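Vesicular integral-membrane protein VIP36 (Canis lupus familiaris, PDB 2DUP) acts as a calcium-dependent intracellular lectin of the early secretory pathway, binding high-mannose glycans and helping to transport and sort the glycoproteins that carry them. Local coordinates at residues 129-134 with 149-154. Numbering follows the deposited sequence.
With GOL (glycerol), chain G.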
ATOM      1  N   ILE A 129       2.381   8.987   5.608  1.00 23.50           N
ATOM      2  CA  ILE A 129       2.474   8.117   4.440  1.00 22.95           C
ATOM      3  C   ILE A 129       3.920   8.132   3.975  1.00 22.95           C
ATOM      4  O   ILE A 129       4.470   9.196   3.834  1.00 22.12           O
ATOM      5  CB  ILE A 129       1.525   8.532   3.284  1.00 22.68           C
ATOM      6  CG1 ILE A 129       0.060   8.504   3.744  1.00 21.73           C
ATOM      7  CG2 ILE A 129       1.701   7.605   2.074  1.00 21.45           C
ATOM      8  CD1 ILE A 129      -0.920   8.890   2.639  1.00 24.85           C
ATOM      9  N   SER A 130       4.542   6.959   3.793  1.00 21.94           N
ATOM     10  CA  SER A 130       5.944   6.905   3.326  1.00 21.37           C
ATOM     11  C   SER A 130       6.169   5.755   2.370  1.00 20.74           C
ATOM     12  O   SER A 130       5.341   4.850   2.245  1.00 20.85           O
ATOM     13  CB  SER A 130       6.913   6.775   4.488  1.00 21.33           C
ATOM     14  OG  SER A 130       6.651   5.581   5.181  1.00 23.33           O
ATOM     15  N   VAL A 131       7.304   5.785   1.701  1.00 19.30           N
ATOM     16  CA  VAL A 131       7.606   4.785   0.703  1.00 19.83           C
ATOM     17  C   VAL A 131       8.906   4.109   1.113  1.00 20.14           C
ATOM     18  O   VAL A 131       9.755   4.731   1.742  1.00 20.32           O
ATOM     19  CB  VAL A 131       7.659   5.399  -0.721  1.00 20.04           C
ATOM     20  CG1 VAL A 131       8.513   6.687  -0.746  1.00 19.12           C
ATOM     21  CG2 VAL A 131       8.215   4.406  -1.721  1.00 23.86           C
ATOM     22  N   MET A 132       9.050   2.831   0.785  1.00 19.67           N
ATOM     23  CA  MET A 132      10.291   2.137   1.093  1.00 20.51           C
ATOM     24  C   MET A 132      10.555   1.194  -0.046  1.00 19.42           C
ATOM     25  O   MET A 132       9.633   0.517  -0.479  1.00 19.89           O
ATOM     26  CB  MET A 132      10.148   1.338   2.397  1.00 19.64           C
ATOM     27  CG  MET A 132      11.361   0.455   2.758  1.00 20.73           C
ATOM     28  SD  MET A 132      11.010  -0.343   4.349  1.00 22.25           S
ATOM     29  CE  MET A 132      12.422  -1.463   4.552  1.00 20.53           C
ATOM     30  N   VAL A 133      11.797   1.155  -0.512  1.00 17.56           N
ATOM     31  CA  VAL A 133      12.226   0.228  -1.543  1.00 18.88           C
ATOM     32  C   VAL A 133      13.259  -0.753  -0.918  1.00 20.54           C
ATOM     33  O   VAL A 133      14.138  -0.342  -0.173  1.00 20.18           O
ATOM     34  CB  VAL A 133      12.775   0.985  -2.775  1.00 19.15           C
ATOM     35  CG1 VAL A 133      13.436   0.027  -3.821  1.00 17.58           C
ATOM     36  CG2 VAL A 133      11.632   1.783  -3.425  1.00 16.30           C
ATOM     37  N   ASN A 134      13.102  -2.041  -1.175  1.00 21.21           N
ATOM     38  CA  ASN A 134      13.834  -3.041  -0.420  1.00 22.20           C
ATOM     39  C   ASN A 134      14.290  -4.094  -1.404  1.00 23.06           C
ATOM     40  O   ASN A 134      13.603  -4.382  -2.349  1.00 23.34           O
ATOM     41  CB  ASN A 134      12.929  -3.606   0.705  1.00 21.57           C
ATOM     42  CG  ASN A 134      13.696  -4.261   1.845  1.00 20.59           C
ATOM     43  OD1 ASN A 134      14.876  -4.587   1.736  1.00 21.99           O
ATOM     44  ND2 ASN A 134      13.007  -4.471   2.954  1.00 20.90           N
ATOM     45  N   THR A 149      14.717   3.726   7.030  1.00 33.15           N
ATOM     46  CA  THR A 149      14.549   3.123   5.704  1.00 32.15           C
ATOM     47  C   THR A 149      13.560   3.865   4.780  1.00 32.19           C
ATOM     48  O   THR A 149      13.316   3.434   3.653  1.00 33.11           O
ATOM     49  CB  THR A 149      14.201   1.638   5.843  1.00 31.36           C
ATOM     50  OG1 THR A 149      13.113   1.508   6.762  1.00 31.78           O
ATOM     51  CG2 THR A 149      15.394   0.875   6.424  1.00 30.22           C
ATOM     52  N   GLU A 150      13.027   4.993   5.240  1.00 31.96           N
ATOM     53  CA  GLU A 150      12.059   5.781   4.453  1.00 32.43           C
ATOM     54  C   GLU A 150      12.774   6.580   3.361  1.00 30.92           C
ATOM     55  O   GLU A 150      13.699   7.329   3.657  1.00 30.45           O
ATOM     56  CB  GLU A 150      11.261   6.715   5.395  1.00 32.69           C
ATOM     57  CG  GLU A 150      10.765   8.042   4.776  1.00 34.49           C
ATOM     58  CD  GLU A 150      10.369   9.101   5.806  1.00 35.57           C
ATOM     59  OE1 GLU A 150      10.449   8.846   7.030  1.00 39.41           O
ATOM     60  OE2 GLU A 150       9.973  10.211   5.387  1.00 39.65           O
ATOM     61  N   LEU A 151      12.353   6.423   2.108  1.00 30.03           N
ATOM     62  CA  LEU A 151      12.845   7.277   1.018  1.00 29.56           C
ATOM     63  C   LEU A 151      12.258   8.672   1.068  1.00 28.68           C
ATOM     64  O   LEU A 151      12.980   9.664   1.041  1.00 28.73           O
ATOM     65  CB  LEU A 151      12.484   6.690  -0.344  1.00 29.84           C
ATOM     66  CG  LEU A 151      13.007   5.331  -0.720  1.00 30.32           C
ATOM     67  CD1 LEU A 151      12.588   5.113  -2.128  1.00 30.40           C
ATOM     68  CD2 LEU A 151      14.549   5.328  -0.603  1.00 33.28           C
ATOM     69  N   ALA A 152      10.927   8.737   1.142  1.00 27.31           N
ATOM     70  CA  ALA A 152      10.192   9.995   1.168  1.00 26.27           C
ATOM     71  C   ALA A 152       8.885   9.762   1.920  1.00 25.96           C
ATOM     72  O   ALA A 152       8.493   8.614   2.114  1.00 24.52           O
ATOM     73  CB  ALA A 152       9.915  10.468  -0.250  1.00 25.75           C
ATOM     74  N   GLY A 153       8.233  10.843   2.350  1.00 26.19           N
ATOM     75  CA  GLY A 153       6.981  10.740   3.109  1.00 26.95           C
ATOM     76  C   GLY A 153       6.286  12.078   3.258  1.00 28.43           C
ATOM     77  O   GLY A 153       6.837  13.110   2.841  1.00 28.07           O
ATOM     78  N   CYS A 154       5.086  12.057   3.842  1.00 28.37           N
ATOM     79  CA  CYS A 154       4.277  13.251   4.058  1.00 30.76           C
ATOM     80  C   CYS A 154       3.250  12.947   5.151  1.00 30.87           C
ATOM     81  O   CYS A 154       2.751  11.812   5.241  1.00 30.59           O
ATOM     82  CB  CYS A 154       3.562  13.674   2.732  1.00 30.44           C
ATOM     83  SG  CYS A 154       1.956  12.873   2.366  1.00 36.71           S
TER
HETATM   84  C1  GOL G   8      15.505   2.275   1.168  1.00 44.45           C
HETATM   85  O1  GOL G   8      14.122   2.592   1.173  1.00 39.70           O
HETATM   86  C2  GOL G   8      16.396   3.504   1.408  1.00 43.85           C
HETATM   87  O2  GOL G   8      16.625   3.726   2.789  1.00 44.39           O
HETATM   88  C3  GOL G   8      17.727   3.443   0.646  1.00 44.76           C
HETATM   89  O3  GOL G   8      17.647   2.733  -0.579  1.00 44.84           O
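Ile-129 and Cys-154 pair backbone to backbone in an antiparallel strand contact at one edge of the seven-stranded sheet of this lumenal lectin domain, where strand 152-155 is outermost. Each of the two residues donates to the other: Ile-129 N lies 2.9 Å from Cys-154 O, and Cys-154 N approaches Ile-129 O. At the next position Ser-130 faces Gly-153 in a non-hydrogen-bonded pair whose CA atoms come within 4.0 Å, a closeness consistent with the lack of a side chain on Gly-153. Further along, Leu-151 N still reaches Val-131 O at 3.1 Å. Between Val-133 N and Thr-149 O a glycerol, probably from the crystallisation liquor, takes the place of a direct bond and bridges the two backbones: its O1 accepts from Val-133 N and gives a bond of 2.7 Å to Thr-149 O.

The side chains divide between two faces. Val-131 CG1, set between its own N and carbonyl carbon (chi1 48°), reaches the CB atoms of Leu-151 and Ala-152, while CD1 of Leu-151 touches Val-133 CG2 at 3.7 Å; Ile-192 and Ile-194 of the other sheet close over this apolar layer, and Cys-154 is tied to Cys-191 there by a disulfide. On the other face Met-132, fully extended, lays SD and CE against CB and OG1 of Thr-149. Glu-150 sets CG beside Ser-130 CB and turns its carboxylate to Arg-124 and Tyr-128. Two sheets packed face to face, here also joined covalently, are characteristic of the legume-lectin-like beta sandwich.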